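Local coordinates for twitching motility protein PilT (Aquifex aeolicus, PDB 2EYU) that probably uses ATP hydrolysis by its P-loop NTPase domain to power pilus retraction and so twitching motility, at residues 25-30 and 124-129; 56-61 and 100-105; 90-95 and 113-118. The protein carries 1 engineered substitution. One frame throughout, in Å; residues are numbered along the deposited sequence.

All three contacts lie in one alpha/beta unit, two within its sheet and one between helices that cover it. Contacts 1 and 2 share the sheet, where strands 56-61, 101-104, 125-130 and 26-31 follow one another as parallel neighbours; their centres are about 9 Å apart, and the two meet where strand 101-104 pairs with strand 125-130. Contact 3 joins helices 87-97 and 110-121 on one face of that sheet, its centre about 10 Å from that of contact 2 and about 11 Å from that of contact 1. Along the chain, contacts 2 and 3 both lie between the two segments of contact 1, and their segments interleave through successive beta-alpha-beta crossovers of the probable P-loop NTPase core.

Contact 1. Residues 25-30 and 124-129; sequences MGLILV and HLVFGT
Ile28 sets its CD1 methyl over one face of the Phe127 ring, a CH-pi contact 3.9 Å from CD1 to the ring centroid. The two side chains run alongside each other, and with the Ile28 CG2 branch anti to the backbone N and CG1 beside that nitrogen (chi1 -69°), both branches reach the ring, CG2 lying near CD2 and CE2. The same Ile28 CD1 also meets Leu125 CD1 at 3.9 Å, so it touches two neighbours on one face of the sheet. On the opposite face, Leu27 CD1 packs on Val126 CG1 at 3.6 Å. Gly128 has no side chain beside Leu29, where a CB would come close to Leu29 CD2.

Between these layers runs a parallel ladder. Val126 N to Gly26 O and Ile28 N to Val126 O are both 2.7 Å long, and the latter is nearly straight, at 174° about the hydrogen. Gly128 N to Ile28 O and Val30 N to Gly128 O continue it. At the outer end Gly26 N reaches His124 O at 2.9 Å from above the carbonyl plane, while His124 CB points away from strand 26-30 and the ring bonds through ND1 to Ala119 O. Ile42 of helix 38-52 touches both Val30 and Phe127. Strand 125-130 thus separates strand 101-104 from strand 26-31, which leads into a probable Walker A loop, as in ASCE P-loop NTPases.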
loop_
_atom_site.group_PDB
_atom_site.type_symbol
_atom_site.label_atom_id
_atom_site.label_comp_id
_atom_site.label_asym_id
_atom_site.label_seq_id
_atom_site.Cartn_x
_atom_site.Cartn_y
_atom_site.Cartn_z
HETATM N N MSE A 25 -0.102 -6.687 13.401
HETATM C CA MSE A 25 -0.448 -5.274 13.575
HETATM C C MSE A 25 0.417 -4.424 12.647
HETATM O O MSE A 25 1.321 -4.951 11.999
HETATM C CB MSE A 25 -0.310 -4.760 15.013
HETATM C CG MSE A 25 1.136 -4.733 15.502
HETATM SE SE MSE A 25 1.301 -3.923 17.251
HETATM C CE MSE A 25 0.569 -5.491 18.119
ATOM N N GLY A 26 0.114 -3.120 12.577
ATOM C CA GLY A 26 0.969 -2.295 11.746
ATOM C C GLY A 26 0.256 -1.837 10.487
ATOM O O GLY A 26 -0.902 -2.221 10.291
ATOM N N LEU A 27 0.968 -1.046 9.697
ATOM C CA LEU A 27 0.299 -0.373 8.575
ATOM C C LEU A 27 0.714 -0.861 7.198
ATOM O O LEU A 27 1.871 -0.995 6.810
ATOM C CB LEU A 27 0.562 1.133 8.738
ATOM C CG LEU A 27 -0.166 2.026 7.734
ATOM C CD1 LEU A 27 -1.640 2.154 8.112
ATOM C CD2 LEU A 27 0.515 3.383 7.668
ATOM N N ILE A 28 -0.282 -1.178 6.362
ATOM C CA ILE A 28 -0.007 -1.590 4.982
ATOM C C ILE A 28 -0.624 -0.542 4.056
ATOM O O ILE A 28 -1.822 -0.313 4.231
ATOM C CB ILE A 28 -0.622 -2.938 4.617
ATOM C CG1 ILE A 28 0.032 -4.118 5.342
ATOM C CG2 ILE A 28 -0.621 -3.141 3.105
ATOM C CD1 ILE A 28 -0.804 -5.378 5.378
ATOM N N LEU A 29 0.130 0.048 3.139
ATOM C CA LEU A 29 -0.428 1.073 2.268
ATOM C C LEU A 29 -0.393 0.663 0.810
ATOM O O LEU A 29 0.616 0.112 0.365
ATOM C CB LEU A 29 0.374 2.363 2.396
ATOM C CG LEU A 29 0.524 2.917 3.815
ATOM C CD1 LEU A 29 1.277 4.235 3.797
ATOM C CD2 LEU A 29 -0.832 3.083 4.453
ATOM N N VAL A 30 -1.489 0.921 0.085
ATOM C CA VAL A 30 -1.446 0.558 -1.348
ATOM C C VAL A 30 -1.784 1.825 -2.116
ATOM O O VAL A 30 -2.833 2.435 -1.851
ATOM C CB VAL A 30 -2.396 -0.600 -1.662
ATOM C CG1 VAL A 30 -2.500 -0.857 -3.149
ATOM C CG2 VAL A 30 -1.893 -1.875 -0.987
ATOM N N HIS A 124 -3.443 -3.595 15.884
ATOM C CA HIS A 124 -4.301 -3.895 14.746
ATOM C C HIS A 124 -3.557 -3.765 13.428
ATOM O O HIS A 124 -2.666 -2.932 13.314
ATOM C CB HIS A 124 -5.510 -2.952 14.720
ATOM C CG HIS A 124 -6.193 -2.835 16.044
ATOM N ND1 HIS A 124 -5.827 -1.915 17.004
ATOM C CD2 HIS A 124 -7.224 -3.540 16.568
ATOM C CE1 HIS A 124 -6.605 -2.054 18.064
ATOM N NE2 HIS A 124 -7.464 -3.029 17.822
ATOM N N LEU A 125 -3.986 -4.585 12.474
ATOM C CA LEU A 125 -3.453 -4.563 11.120
ATOM C C LEU A 125 -4.241 -3.526 10.333
ATOM O O LEU A 125 -5.469 -3.619 10.236
ATOM C CB LEU A 125 -3.536 -5.933 10.455
ATOM C CG LEU A 125 -2.818 -6.017 9.100
ATOM C CD1 LEU A 125 -1.349 -5.652 9.238
ATOM C CD2 LEU A 125 -2.931 -7.405 8.489
ATOM N N VAL A 126 -3.554 -2.521 9.789
ATOM C CA VAL A 126 -4.297 -1.447 9.137
ATOM C C VAL A 126 -3.941 -1.353 7.656
ATOM O O VAL A 126 -2.782 -1.200 7.305
ATOM C CB VAL A 126 -4.062 -0.097 9.829
ATOM C CG1 VAL A 126 -4.850 1.002 9.126
ATOM C CG2 VAL A 126 -4.469 -0.168 11.299
ATOM N N PHE A 127 -4.936 -1.467 6.776
ATOM C CA PHE A 127 -4.779 -1.171 5.359
ATOM C C PHE A 127 -5.280 0.245 5.085
ATOM O O PHE A 127 -6.316 0.692 5.594
ATOM C CB PHE A 127 -5.592 -2.126 4.466
ATOM C CG PHE A 127 -5.049 -3.540 4.384
ATOM C CD1 PHE A 127 -5.223 -4.405 5.457
ATOM C CD2 PHE A 127 -4.387 -3.987 3.254
ATOM C CE1 PHE A 127 -4.726 -5.695 5.392
ATOM C CE2 PHE A 127 -3.882 -5.270 3.190
ATOM C CZ PHE A 127 -4.052 -6.128 4.265
ATOM N N GLY A 128 -4.542 0.993 4.264
ATOM C CA GLY A 128 -5.059 2.259 3.794
ATOM C C GLY A 128 -4.658 2.496 2.353
ATOM O O GLY A 128 -3.811 1.803 1.794
ATOM N N THR A 129 -5.279 3.486 1.710
ATOM C CA THR A 129 -4.866 3.851 0.373
ATOM C C THR A 129 -4.584 5.354 0.325
ATOM O O THR A 129 -5.204 6.138 1.051
ATOM C CB THR A 129 -5.874 3.591 -0.770
ATOM O OG1 THR A 129 -7.085 4.305 -0.473
ATOM C CG2 THR A 129 -6.231 2.127 -0.916
#

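Contact 2. Residues 56-61 and 100-105; sequences HIITIE and DVIFVG
His56 O is gripped by two backbone donors, Asp100 N at 3.0 Å in the carbonyl plane and, more weakly, Val101 N. The carboxylate of Asp100 also accepts a bond: its OD2 takes the His56 N-H through the anti lone pair at 2.8 Å, so both the N and the O of His56 are bonded to Asp100. Replacing Asp100 with alanine removes the carboxylate, which would probably leave His56 N without its acceptor, while the backbone bonds to His56 O could persist. Further on, Phe103 N bonds Ile58 O, and Gly105 N meets Ile60 O at 2.8 Å.

On one face, a chi1 of 174° swings Ile102 CG1 anti to the backbone N, and an unstaggered chi2 of 112° brings its CD1 to Ile60 CD1, a tight 3.3 Å, and near Ile58 CG2. On the other, Thr59 CG2 touches the edge of the Phe103 ring in its plane, 3.8 Å from CD2, and Ile57 CG2 lies alongside Val101 CG1.

The Ile58, Ile60 and Ile102 face is covered by helix 87-97 through Phe87 and Ala94, whereas Ile57 and Phe103 face Ile46 of helix 38-52; strand 74-79 pairs with the far edge of strand 56-61.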
loop_
_atom_site.group_PDB
_atom_site.type_symbol
_atom_site.label_atom_id
_atom_site.label_comp_id
_atom_site.label_asym_id
_atom_site.label_seq_id
_atom_site.Cartn_x
_atom_site.Cartn_y
_atom_site.Cartn_z
ATOM N N HIS A 56 -12.135 -10.835 12.792
ATOM C CA HIS A 56 -13.107 -9.762 12.676
ATOM C C HIS A 56 -12.515 -8.691 11.751
ATOM O O HIS A 56 -11.426 -8.192 12.077
ATOM C CB HIS A 56 -13.452 -9.128 14.004
ATOM C CG HIS A 56 -14.606 -8.185 13.965
ATOM N ND1 HIS A 56 -15.374 -7.973 12.834
ATOM C CD2 HIS A 56 -15.128 -7.396 14.933
ATOM C CE1 HIS A 56 -16.312 -7.089 13.109
ATOM N NE2 HIS A 56 -16.191 -6.721 14.375
ATOM N N ILE A 57 -13.200 -8.385 10.647
ATOM C CA ILE A 57 -12.585 -7.431 9.700
ATOM C C ILE A 57 -13.513 -6.239 9.522
ATOM O O ILE A 57 -14.707 -6.370 9.262
ATOM C CB ILE A 57 -12.235 -8.072 8.350
ATOM C CG1 ILE A 57 -11.226 -9.220 8.354
ATOM C CG2 ILE A 57 -11.673 -7.059 7.343
ATOM C CD1 ILE A 57 -11.016 -9.855 6.987
ATOM N N ILE A 58 -12.980 -5.020 9.680
ATOM C CA ILE A 58 -13.896 -3.888 9.539
ATOM C C ILE A 58 -13.389 -3.018 8.401
ATOM O O ILE A 58 -12.192 -2.707 8.316
ATOM C CB ILE A 58 -14.029 -3.095 10.845
ATOM C CG1 ILE A 58 -14.630 -3.923 11.995
ATOM C CG2 ILE A 58 -14.805 -1.802 10.650
ATOM C CD1 ILE A 58 -15.209 -3.085 13.111
ATOM N N THR A 59 -14.308 -2.634 7.519
ATOM C CA THR A 59 -13.957 -1.817 6.351
ATOM C C THR A 59 -14.733 -0.506 6.380
ATOM O O THR A 59 -15.869 -0.456 6.842
ATOM C CB THR A 59 -14.262 -2.561 5.038
ATOM O OG1 THR A 59 -15.386 -3.426 5.251
ATOM C CG2 THR A 59 -13.123 -3.476 4.620
ATOM N N ILE A 60 -14.108 0.553 5.906
ATOM C CA ILE A 60 -14.584 1.913 5.812
ATOM C C ILE A 60 -14.275 2.435 4.405
ATOM O O ILE A 60 -13.092 2.733 4.207
ATOM C CB ILE A 60 -13.857 2.809 6.822
ATOM C CG1 ILE A 60 -13.902 2.269 8.260
ATOM C CG2 ILE A 60 -14.354 4.242 6.767
ATOM C CD1 ILE A 60 -12.735 2.804 9.068
ATOM N N GLU A 61 -15.239 2.518 3.501
ATOM C CA GLU A 61 -15.010 2.814 2.089
ATOM C C GLU A 61 -15.978 3.878 1.591
ATOM O O GLU A 61 -17.130 3.930 2.023
ATOM C CB GLU A 61 -15.133 1.542 1.241
ATOM C CG GLU A 61 -14.327 0.356 1.736
ATOM C CD GLU A 61 -14.672 -0.981 1.128
ATOM O OE1 GLU A 61 -14.515 -1.156 -0.099
ATOM O OE2 GLU A 61 -15.097 -1.915 1.851
ATOM N N ASP A 100 -9.482 -7.372 14.173
ATOM C CA ASP A 100 -8.148 -7.862 13.841
ATOM C C ASP A 100 -7.517 -7.055 12.709
ATOM O O ASP A 100 -6.297 -6.988 12.601
ATOM C CB ASP A 100 -8.170 -9.310 13.369
ATOM C CG ASP A 100 -8.632 -10.284 14.424
ATOM O OD1 ASP A 100 -7.758 -10.657 15.233
ATOM O OD2 ASP A 100 -9.830 -10.627 14.386
ATOM N N VAL A 101 -8.421 -6.516 11.900
ATOM C CA VAL A 101 -8.058 -5.826 10.676
ATOM C C VAL A 101 -9.017 -4.652 10.474
ATOM O O VAL A 101 -10.210 -4.810 10.690
ATOM C CB VAL A 101 -8.144 -6.707 9.431
ATOM C CG1 VAL A 101 -7.911 -5.861 8.178
ATOM C CG2 VAL A 101 -7.143 -7.859 9.446
ATOM N N ILE A 102 -8.491 -3.510 10.065
ATOM C CA ILE A 102 -9.361 -2.426 9.625
ATOM C C ILE A 102 -8.888 -1.933 8.259
ATOM O O ILE A 102 -7.681 -1.807 8.058
ATOM C CB ILE A 102 -9.349 -1.186 10.522
ATOM C CG1 ILE A 102 -10.167 -0.019 9.962
ATOM C CG2 ILE A 102 -7.921 -0.744 10.758
ATOM C CD1 ILE A 102 -11.415 0.300 10.757
ATOM N N PHE A 103 -9.806 -1.617 7.350
ATOM C CA PHE A 103 -9.323 -0.994 6.098
ATOM C C PHE A 103 -9.949 0.399 6.062
ATOM O O PHE A 103 -11.176 0.468 6.137
ATOM C CB PHE A 103 -9.653 -1.892 4.919
ATOM C CG PHE A 103 -9.574 -1.263 3.536
ATOM C CD1 PHE A 103 -8.575 -0.383 3.173
ATOM C CD2 PHE A 103 -10.551 -1.574 2.596
ATOM C CE1 PHE A 103 -8.533 0.186 1.909
ATOM C CE2 PHE A 103 -10.518 -1.015 1.334
ATOM C CZ PHE A 103 -9.519 -0.127 0.994
ATOM N N VAL A 104 -9.123 1.432 5.988
ATOM C CA VAL A 104 -9.493 2.828 5.871
ATOM C C VAL A 104 -9.293 3.294 4.425
ATOM O O VAL A 104 -8.175 3.468 3.931
ATOM C CB VAL A 104 -8.697 3.754 6.802
ATOM C CG1 VAL A 104 -7.206 3.690 6.545
ATOM C CG2 VAL A 104 -9.189 5.188 6.665
ATOM N N GLY A 105 -10.415 3.485 3.751
ATOM C CA GLY A 105 -10.433 3.743 2.328
ATOM C C GLY A 105 -9.542 4.883 1.899
ATOM O O GLY A 105 -8.890 4.855 0.854
#

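Contact 3. Residues 90-95 and 113-118; sequences ALRAAL and VETALR
Leu95 laps its CD2 methyl onto the CG2 methyl of Thr115, a close 3.5 Å, the two side chains meeting at a slant. Thr115 carries most of the contact: its CG2, anti to the backbone N (chi1 -53° for OG1), also takes the aliphatic CG of Arg92 at 4.0 Å, the arginine chain crossing it at about a right angle. Leu91 runs antiparallel alongside Thr115, its CD1 4.1 Å from Thr115 CB. The same Leu91 CD1 lies 4.0 Å from the backbone N of Ala116. One methyl-bearing residue thus sits among three residues of helix 87-97, and the contact is by van der Waals packing, without a hydrogen bond across the segments. The Thr115 hydroxyl is used within its own helix, where OG1 bonds Glu111 O.

The axes of segments 90-95 and 113-118 are 16° apart and approach to 9.9 Å, with Leu91, Leu95 and Thr115 bridging the distance. Beneath the pair lies the sheet: Leu91 also rests on Ile60, Ile102 and Val104, Ala94 on Ile58 and Ile102, and Leu95 reaches Ala119 farther along helix 110-121.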
loop_
_atom_site.group_PDB
_atom_site.type_symbol
_atom_site.label_atom_id
_atom_site.label_comp_id
_atom_site.label_asym_id
_atom_site.label_seq_id
_atom_site.Cartn_x
_atom_site.Cartn_y
_atom_site.Cartn_z
ATOM N N ALA A 90 -16.046 7.142 11.974
ATOM C CA ALA A 90 -16.124 5.711 11.760
ATOM C C ALA A 90 -14.841 4.994 12.135
ATOM O O ALA A 90 -14.788 3.837 12.560
ATOM C CB ALA A 90 -16.404 5.429 10.288
ATOM N N LEU A 91 -13.713 5.693 11.951
ATOM C CA LEU A 91 -12.497 4.913 12.258
ATOM C C LEU A 91 -12.417 4.698 13.760
ATOM O O LEU A 91 -12.235 3.586 14.263
ATOM C CB LEU A 91 -11.301 5.635 11.683
ATOM C CG LEU A 91 -10.256 4.824 10.924
ATOM C CD1 LEU A 91 -9.056 5.714 10.620
ATOM C CD2 LEU A 91 -9.840 3.594 11.712
ATOM N N ARG A 92 -12.576 5.786 14.518
ATOM C CA ARG A 92 -12.476 5.642 15.971
ATOM C C ARG A 92 -13.545 4.715 16.539
ATOM O O ARG A 92 -13.361 4.143 17.617
ATOM C CB ARG A 92 -12.519 7.015 16.650
ATOM C CG ARG A 92 -11.270 7.280 17.489
ATOM C CD ARG A 92 -11.228 8.731 17.962
ATOM N NE ARG A 92 -12.177 8.955 19.049
ATOM C CZ ARG A 92 -12.178 9.974 19.896
ATOM N NH1 ARG A 92 -11.265 10.933 19.816
ATOM N NH2 ARG A 92 -13.101 10.064 20.854
ATOM N N ALA A 93 -14.650 4.537 15.837
ATOM C CA ALA A 93 -15.713 3.610 16.216
ATOM C C ALA A 93 -15.323 2.169 15.957
ATOM O O ALA A 93 -15.462 1.266 16.784
ATOM C CB ALA A 93 -16.987 3.986 15.463
ATOM N N ALA A 94 -14.771 1.849 14.781
ATOM C CA ALA A 94 -14.205 0.508 14.617
ATOM C C ALA A 94 -13.125 0.207 15.646
ATOM O O ALA A 94 -12.921 -0.914 16.120
ATOM C CB ALA A 94 -13.601 0.379 13.224
ATOM N N LEU A 95 -12.364 1.245 16.004
ATOM C CA LEU A 95 -11.190 1.029 16.844
ATOM C C LEU A 95 -11.547 0.393 18.177
ATOM O O LEU A 95 -10.972 -0.629 18.543
ATOM C CB LEU A 95 -10.448 2.353 17.085
ATOM C CG LEU A 95 -9.137 2.459 16.298
ATOM C CD1 LEU A 95 -9.454 2.544 14.812
ATOM C CD2 LEU A 95 -8.284 3.625 16.758
ATOM N N VAL A 113 -5.606 10.018 9.473
ATOM C CA VAL A 113 -4.233 9.542 9.495
ATOM C C VAL A 113 -3.728 9.282 10.913
ATOM O O VAL A 113 -3.083 8.272 11.206
ATOM C CB VAL A 113 -3.310 10.594 8.857
ATOM C CG1 VAL A 113 -1.876 10.099 8.975
ATOM C CG2 VAL A 113 -3.654 10.848 7.405
ATOM N N GLU A 114 -3.998 10.230 11.810
ATOM C CA GLU A 114 -3.572 10.069 13.203
ATOM C C GLU A 114 -4.300 8.888 13.818
ATOM O O GLU A 114 -3.773 8.062 14.569
ATOM C CB GLU A 114 -3.816 11.332 14.029
ATOM C CG GLU A 114 -2.724 11.640 15.032
ATOM C CD GLU A 114 -2.367 10.494 15.952
ATOM O OE1 GLU A 114 -1.587 9.599 15.555
ATOM O OE2 GLU A 114 -2.855 10.485 17.102
ATOM N N THR A 115 -5.584 8.738 13.492
ATOM C CA THR A 115 -6.227 7.571 14.105
ATOM C C THR A 115 -5.663 6.295 13.497
ATOM O O THR A 115 -5.471 5.310 14.211
ATOM C CB THR A 115 -7.758 7.589 13.970
ATOM O OG1 THR A 115 -8.283 8.829 14.457
ATOM C CG2 THR A 115 -8.358 6.496 14.839
ATOM N N ALA A 116 -5.390 6.291 12.190
ATOM C CA ALA A 116 -4.843 5.095 11.587
ATOM C C ALA A 116 -3.543 4.646 12.268
ATOM O O ALA A 116 -3.358 3.447 12.446
ATOM C CB ALA A 116 -4.505 5.295 10.118
ATOM N N LEU A 117 -2.679 5.603 12.556
ATOM C CA LEU A 117 -1.388 5.345 13.198
ATOM C C LEU A 117 -1.582 4.749 14.578
ATOM O O LEU A 117 -0.844 3.877 15.029
ATOM C CB LEU A 117 -0.566 6.620 13.352
ATOM C CG LEU A 117 0.256 7.143 12.185
ATOM C CD1 LEU A 117 -0.164 8.555 11.788
ATOM C CD2 LEU A 117 1.737 7.153 12.540
ATOM N N ARG A 118 -2.602 5.230 15.300
ATOM C CA ARG A 118 -2.703 4.668 16.658
ATOM C C ARG A 118 -3.242 3.242 16.558
ATOM O O ARG A 118 -2.753 2.345 17.262
ATOM C CB ARG A 118 -3.542 5.537 17.588
ATOM C CG ARG A 118 -2.833 6.822 18.009
ATOM C CD ARG A 118 -2.226 6.722 19.402
ATOM N NE ARG A 118 -0.772 6.877 19.377
ATOM C CZ ARG A 118 -0.165 8.052 19.249
ATOM N NH1 ARG A 118 1.158 8.133 19.230
ATOM N NH2 ARG A 118 -0.907 9.156 19.132
#